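Local coordinates for protein ribonucleoside-diphosphate reductase (Pseudomonas aeruginosa, PDB 5IM3) that probably catalyses the reduction of ribonucleoside diphosphates to deoxyribonucleotides with thioredoxin as reductant, and binds the allosteric effector dATP, at residues Q369-Y374 with D639-S644; M633-I638 with K654-G659. All coordinates share one frame; numbering follows the deposited sequence.

Contact 1 (Q369-Y374 with D639-S644); sequences QLSSCY and DINYYS
Leu-370 and Ser-371 are held by Asn-641 in a loop-to-loop contact of the barrel domain, where the chain leading into strand 373-377 passes the end of helix 620-640. Asn-641 is the first residue to leave helical geometry, and its side chain reaches back to the neighbouring loop. One oxygen does the work: Asn-641 OD1 accepts from Leu-370 N at 2.7 Å and from Ser-371 N at 3.0 Å. The two bonds reach it differently. Leu-370 N lies nearly on the line of the side-chain C=O (C=O...N 163°), though its N-H is bent away from the oxygen (132°), whereas Ser-371 N stands well above the carbonyl plane. With CG of Asn-641 turned anti to its own nitrogen (chi1 -168°), the other end of the amide is placed over Tyr-643, ND2 lying 3.4 Å above the ring plane and toward its rim.

Beside this pair of hydrogen bonds, the CB of Leu-370 is directed at the 639-644 segment. Its CD1 rests on CB of Ile-640 at 3.6 Å, and CG2 of the same isoleucine lies close by. Outside the pair, Ser-371 OG is hydrogen-bonded to Asn-603, and Cys-373, at the start of the strand, forms the disulfide with Cys-602, the oxidised form of a cysteine pair on adjacent strands of the ribonucleotide reductase barrel.

Two successive backbone N-H groups of buried loop residues are thus both satisfied by a single amide oxygen, which ties the loop's conformation to the rotation of the Asn-641 side chain.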
loop_
_atom_site.group_PDB
_atom_site.type_symbol
_atom_site.label_atom_id
_atom_site.label_comp_id
_atom_site.label_asym_id
_atom_site.label_seq_id
_atom_site.Cartn_x
_atom_site.Cartn_y
_atom_site.Cartn_z
ATOM N N GLN A 369 39.505 -37.938 0.723
ATOM C CA GLN A 369 39.212 -36.523 0.934
ATOM C C GLN A 369 38.597 -36.383 2.323
ATOM O O GLN A 369 37.383 -36.487 2.504
ATOM C CB GLN A 369 38.284 -36.001 -0.156
ATOM C CG GLN A 369 37.931 -34.531 -0.026
ATOM C CD GLN A 369 38.700 -33.653 -0.991
ATOM O OE1 GLN A 369 39.765 -34.030 -1.494
ATOM N NE2 GLN A 369 38.156 -32.470 -1.261
ATOM N N LEU A 370 39.452 -36.140 3.320
ATOM C CA LEU A 370 39.014 -36.038 4.708
ATOM C C LEU A 370 38.572 -34.636 5.100
ATOM O O LEU A 370 37.844 -34.486 6.089
ATOM C CB LEU A 370 40.136 -36.493 5.648
ATOM C CG LEU A 370 40.618 -37.930 5.443
ATOM C CD1 LEU A 370 41.696 -38.276 6.452
ATOM C CD2 LEU A 370 39.463 -38.914 5.534
ATOM N N SER A 371 38.992 -33.615 4.359
ATOM C CA SER A 371 38.575 -32.242 4.597
ATOM C C SER A 371 38.081 -31.655 3.285
ATOM O O SER A 371 38.690 -31.873 2.233
ATOM C CB SER A 371 39.723 -31.395 5.155
ATOM O OG SER A 371 40.248 -31.969 6.339
ATOM N N SER A 372 36.978 -30.907 3.348
ATOM C CA SER A 372 36.358 -30.387 2.135
ATOM C C SER A 372 35.962 -28.920 2.279
ATOM O O SER A 372 35.000 -28.471 1.650
ATOM C CB SER A 372 35.136 -31.226 1.757
ATOM O OG SER A 372 34.134 -31.143 2.757
ATOM N N CYS A 373 36.705 -28.164 3.096
ATOM C CA CYS A 373 36.432 -26.761 3.399
ATOM C C CYS A 373 37.706 -25.962 3.171
ATOM O O CYS A 373 38.752 -26.296 3.738
ATOM C CB CYS A 373 35.949 -26.611 4.852
ATOM S SG CYS A 373 35.926 -24.921 5.585
ATOM N N TYR A 374 37.627 -24.912 2.350
ATOM C CA TYR A 374 38.825 -24.177 1.957
ATOM C C TYR A 374 38.570 -22.679 1.922
ATOM O O TYR A 374 37.442 -22.225 1.711
ATOM C CB TYR A 374 39.329 -24.615 0.573
ATOM C CG TYR A 374 39.406 -26.109 0.383
ATOM C CD1 TYR A 374 40.544 -26.818 0.737
ATOM C CD2 TYR A 374 38.337 -26.808 -0.153
ATOM C CE1 TYR A 374 40.611 -28.185 0.560
ATOM C CE2 TYR A 374 38.394 -28.165 -0.334
ATOM C CZ TYR A 374 39.530 -28.853 0.024
ATOM O OH TYR A 374 39.568 -30.210 -0.162
ATOM N N ASP A 639 47.563 -35.353 8.012
ATOM C CA ASP A 639 48.549 -36.195 7.347
ATOM C C ASP A 639 47.913 -37.172 6.368
ATOM O O ASP A 639 48.514 -37.478 5.332
ATOM C CB ASP A 639 49.358 -36.970 8.386
ATOM C CG ASP A 639 50.076 -36.063 9.364
ATOM O OD1 ASP A 639 50.475 -34.949 8.966
ATOM O OD2 ASP A 639 50.244 -36.467 10.532
ATOM N N ILE A 640 46.716 -37.672 6.675
ATOM C CA ILE A 640 46.092 -38.685 5.831
ATOM C C ILE A 640 45.404 -38.051 4.630
ATOM O O ILE A 640 45.297 -38.676 3.568
ATOM C CB ILE A 640 45.099 -39.521 6.657
ATOM C CG1 ILE A 640 45.750 -40.000 7.960
ATOM C CG2 ILE A 640 44.596 -40.700 5.847
ATOM C CD1 ILE A 640 47.088 -40.685 7.771
ATOM N N ASN A 641 44.934 -36.817 4.773
ATOM C CA ASN A 641 44.150 -36.177 3.728
ATOM C C ASN A 641 44.910 -36.161 2.406
ATOM O O ASN A 641 46.091 -35.804 2.359
ATOM C CB ASN A 641 43.795 -34.756 4.160
ATOM C CG ASN A 641 42.742 -34.123 3.282
ATOM O OD1 ASN A 641 41.586 -34.547 3.276
ATOM N ND2 ASN A 641 43.131 -33.097 2.542
ATOM N N TYR A 642 44.234 -36.570 1.334
ATOM C CA TYR A 642 44.803 -36.505 -0.005
ATOM C C TYR A 642 44.540 -35.124 -0.595
ATOM O O TYR A 642 43.395 -34.664 -0.627
ATOM C CB TYR A 642 44.221 -37.586 -0.917
ATOM C CG TYR A 642 44.740 -37.483 -2.336
ATOM C CD1 TYR A 642 46.015 -37.927 -2.662
ATOM C CD2 TYR A 642 43.963 -36.922 -3.343
ATOM C CE1 TYR A 642 46.498 -37.826 -3.954
ATOM C CE2 TYR A 642 44.438 -36.816 -4.639
ATOM C CZ TYR A 642 45.705 -37.267 -4.938
ATOM O OH TYR A 642 46.181 -37.166 -6.225
ATOM N N TYR A 643 45.598 -34.472 -1.063
ATOM C CA TYR A 643 45.536 -33.083 -1.493
ATOM C C TYR A 643 45.564 -32.992 -3.013
ATOM O O TYR A 643 46.448 -33.564 -3.662
ATOM C CB TYR A 643 46.693 -32.285 -0.892
ATOM C CG TYR A 643 46.632 -32.203 0.615
ATOM C CD1 TYR A 643 45.906 -31.199 1.240
ATOM C CD2 TYR A 643 47.297 -33.130 1.412
ATOM C CE1 TYR A 643 45.843 -31.112 2.611
ATOM C CE2 TYR A 643 47.240 -33.055 2.792
ATOM C CZ TYR A 643 46.506 -32.043 3.389
ATOM O OH TYR A 643 46.433 -31.951 4.762
ATOM N N SER A 644 44.598 -32.260 -3.570
ATOM C CA SER A 644 44.497 -32.040 -5.007
ATOM C C SER A 644 45.322 -30.844 -5.465
ATOM O O SER A 644 46.007 -30.922 -6.489
ATOM C CB SER A 644 43.031 -31.825 -5.403
ATOM O OG SER A 644 42.218 -32.917 -5.009
#

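Contact 2 (M633-I638 with K654-G659); sequences MLDNVI and KHRPVG
The ion pair of Asp-635 with Arg-656 joins helix 620-640 to the turn that ends helix 646-655 and leads into strand 659-663 of the reductase barrel. Arg-656 NE donates to Asp-635 OD1 at 3.0 Å in a fairly straight bond. That oxygen lies exactly in the guanidinium plane and is approached on its syn side but 27° out of the carboxylate plane, the carboxylate being turned 72° from the guanidinium. NH2 adds two weak bonds, to OD1 and, at 2.9 Å, to the backbone O of Asp-635. The bend at chi3 (66°) brings the guanidinium against helix 620-640, where Ile-638 CG2 sits over one face, 3.8 Å above its plane.

The two helices form the beta-alpha-beta type crossover between parallel neighbouring strands 600-608 and 659-663, and Arg-656, with positive phi, is where the chain leaves the second helix. Pro-657 and Val-658 then carry it beside the first: Ile-638 CD1 approaches Pro-657 O at 3.3 Å, and Leu-634 CB packs on Val-658 CG1 at 3.7 Å.

All the touching residues are buried, and the charges are shared widely. Asp-635 OD2 forms salt bridges with Arg-762 and Arg-707, while OD1 also accepts from Asn-763 ND2; three arginines would be expected to favour the ionised carboxylate. At the strand end, Gly-659 makes backbone hydrogen bonds with Asn-603 and Gly-605.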
loop_
_atom_site.group_PDB
_atom_site.type_symbol
_atom_site.label_atom_id
_atom_site.label_comp_id
_atom_site.label_asym_id
_atom_site.label_seq_id
_atom_site.Cartn_x
_atom_site.Cartn_y
_atom_site.Cartn_z
ATOM N N MET A 633 42.746 -37.140 16.631
ATOM C CA MET A 633 42.126 -37.565 15.380
ATOM C C MET A 633 42.157 -36.447 14.345
ATOM O O MET A 633 42.418 -36.694 13.161
ATOM C CB MET A 633 40.690 -38.016 15.639
ATOM C CG MET A 633 40.596 -39.234 16.542
ATOM S SD MET A 633 38.915 -39.602 17.070
ATOM C CE MET A 633 38.125 -40.006 15.517
ATOM N N LEU A 634 41.901 -35.208 14.771
ATOM C CA LEU A 634 41.923 -34.092 13.831
ATOM C C LEU A 634 43.336 -33.822 13.332
ATOM O O LEU A 634 43.532 -33.492 12.157
ATOM C CB LEU A 634 41.331 -32.840 14.480
ATOM C CG LEU A 634 39.813 -32.844 14.686
ATOM C CD1 LEU A 634 39.356 -31.570 15.388
ATOM C CD2 LEU A 634 39.070 -33.012 13.363
ATOM N N ASP A 635 44.336 -33.963 14.204
ATOM C CA ASP A 635 45.712 -33.789 13.755
ATOM C C ASP A 635 46.094 -34.873 12.756
ATOM O O ASP A 635 46.831 -34.611 11.798
ATOM C CB ASP A 635 46.664 -33.792 14.949
ATOM C CG ASP A 635 48.013 -33.172 14.618
ATOM O OD1 ASP A 635 48.033 -32.050 14.070
ATOM O OD2 ASP A 635 49.052 -33.804 14.893
ATOM N N ASN A 636 45.591 -36.096 12.956
ATOM C CA ASN A 636 45.834 -37.166 11.994
ATOM C C ASN A 636 45.223 -36.836 10.638
ATOM O O ASN A 636 45.803 -37.154 9.593
ATOM C CB ASN A 636 45.267 -38.483 12.519
ATOM C CG ASN A 636 46.107 -39.087 13.628
ATOM O OD1 ASN A 636 46.937 -38.413 14.237
ATOM N ND2 ASN A 636 45.894 -40.368 13.892
ATOM N N VAL A 637 44.047 -36.203 10.636
ATOM C CA VAL A 637 43.376 -35.874 9.380
ATOM C C VAL A 637 44.320 -35.123 8.450
ATOM O O VAL A 637 44.295 -35.313 7.229
ATOM C CB VAL A 637 42.095 -35.065 9.659
ATOM C CG1 VAL A 637 41.625 -34.333 8.403
ATOM C CG2 VAL A 637 40.999 -35.979 10.176
ATOM N N ILE A 638 45.169 -34.263 9.016
ATOM C CA ILE A 638 46.065 -33.440 8.208
ATOM C C ILE A 638 47.005 -34.314 7.389
ATOM O O ILE A 638 47.244 -34.058 6.203
ATOM C CB ILE A 638 46.849 -32.470 9.112
ATOM C CG1 ILE A 638 45.882 -31.712 10.041
ATOM C CG2 ILE A 638 47.727 -31.546 8.264
ATOM C CD1 ILE A 638 45.824 -30.237 9.833
ATOM N N LYS A 654 52.170 -26.732 6.985
ATOM C CA LYS A 654 52.938 -25.667 7.625
ATOM C C LYS A 654 52.359 -25.311 8.989
ATOM O O LYS A 654 53.097 -25.171 9.970
ATOM C CB LYS A 654 52.965 -24.428 6.727
ATOM C CG LYS A 654 54.266 -24.195 5.974
ATOM C CD LYS A 654 54.076 -23.118 4.909
ATOM C CE LYS A 654 55.395 -22.630 4.344
ATOM N NZ LYS A 654 56.106 -21.714 5.281
ATOM N N HIS A 655 51.033 -25.164 9.067
ATOM C CA HIS A 655 50.379 -24.572 10.227
ATOM C C HIS A 655 49.510 -25.542 11.011
ATOM O O HIS A 655 49.230 -25.279 12.185
ATOM C CB HIS A 655 49.510 -23.385 9.785
ATOM C CG HIS A 655 50.190 -22.467 8.820
ATOM N ND1 HIS A 655 51.382 -21.838 9.107
ATOM C CD2 HIS A 655 49.850 -22.076 7.568
ATOM C CE1 HIS A 655 51.747 -21.098 8.075
ATOM N NE2 HIS A 655 50.833 -21.225 7.128
ATOM N N ARG A 656 49.068 -26.630 10.394
ATOM C CA ARG A 656 48.286 -27.665 11.062
ATOM C C ARG A 656 47.122 -27.101 11.879
ATOM O O ARG A 656 47.004 -27.381 13.078
ATOM C CB ARG A 656 49.180 -28.528 11.944
ATOM C CG ARG A 656 50.438 -29.065 11.261
ATOM C CD ARG A 656 51.077 -30.181 12.085
ATOM N NE ARG A 656 50.210 -31.357 12.136
ATOM C CZ ARG A 656 50.241 -32.351 11.252
ATOM N NH1 ARG A 656 51.109 -32.333 10.249
ATOM N NH2 ARG A 656 49.404 -33.372 11.373
ATOM N N PRO A 657 46.238 -26.318 11.266
ATOM C CA PRO A 657 45.024 -25.907 11.973
ATOM C C PRO A 657 43.986 -27.015 11.980
ATOM O O PRO A 657 43.871 -27.803 11.040
ATOM C CB PRO A 657 44.535 -24.703 11.161
ATOM C CG PRO A 657 44.987 -25.002 9.777
ATOM C CD PRO A 657 46.304 -25.730 9.914
ATOM N N VAL A 658 43.228 -27.069 13.073
ATOM C CA VAL A 658 42.069 -27.939 13.182
ATOM C C VAL A 658 40.918 -27.103 13.722
ATOM O O VAL A 658 41.101 -25.974 14.178
ATOM C CB VAL A 658 42.330 -29.174 14.079
ATOM C CG1 VAL A 658 43.492 -30.001 13.524
ATOM C CG2 VAL A 658 42.607 -28.757 15.518
ATOM N N GLY A 659 39.718 -27.674 13.658
ATOM C CA GLY A 659 38.534 -27.000 14.157
ATOM C C GLY A 659 37.622 -27.924 14.938
ATOM O O GLY A 659 36.749 -28.576 14.361
#

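Contacts 1 and 2 use consecutive parts of helix 620-640, and their centres lie 10 Å apart. Two polar bonds join them: Asp-639 OD1 forms a salt bridge with Arg-656 NH1 at 3.0 Å, giving that arginine a second acidic partner, and Tyr-643 OH lies 2.7 Å from Ile-638 O, a probable hydrogen bond. Val-637 CG1 packs against both Leu-370 CB (3.8 Å) and Ser-371 OG (3.4 Å). Asn-603 also spans both, meeting Ser-371 in contact 1 and Pro-657 in contact 2. Contact 1 is near an effector site, with the Tyr-642 side chain about 9 Å from a bound dATP; contact 2 is buried within the barrel domain, away from the bound nucleotides.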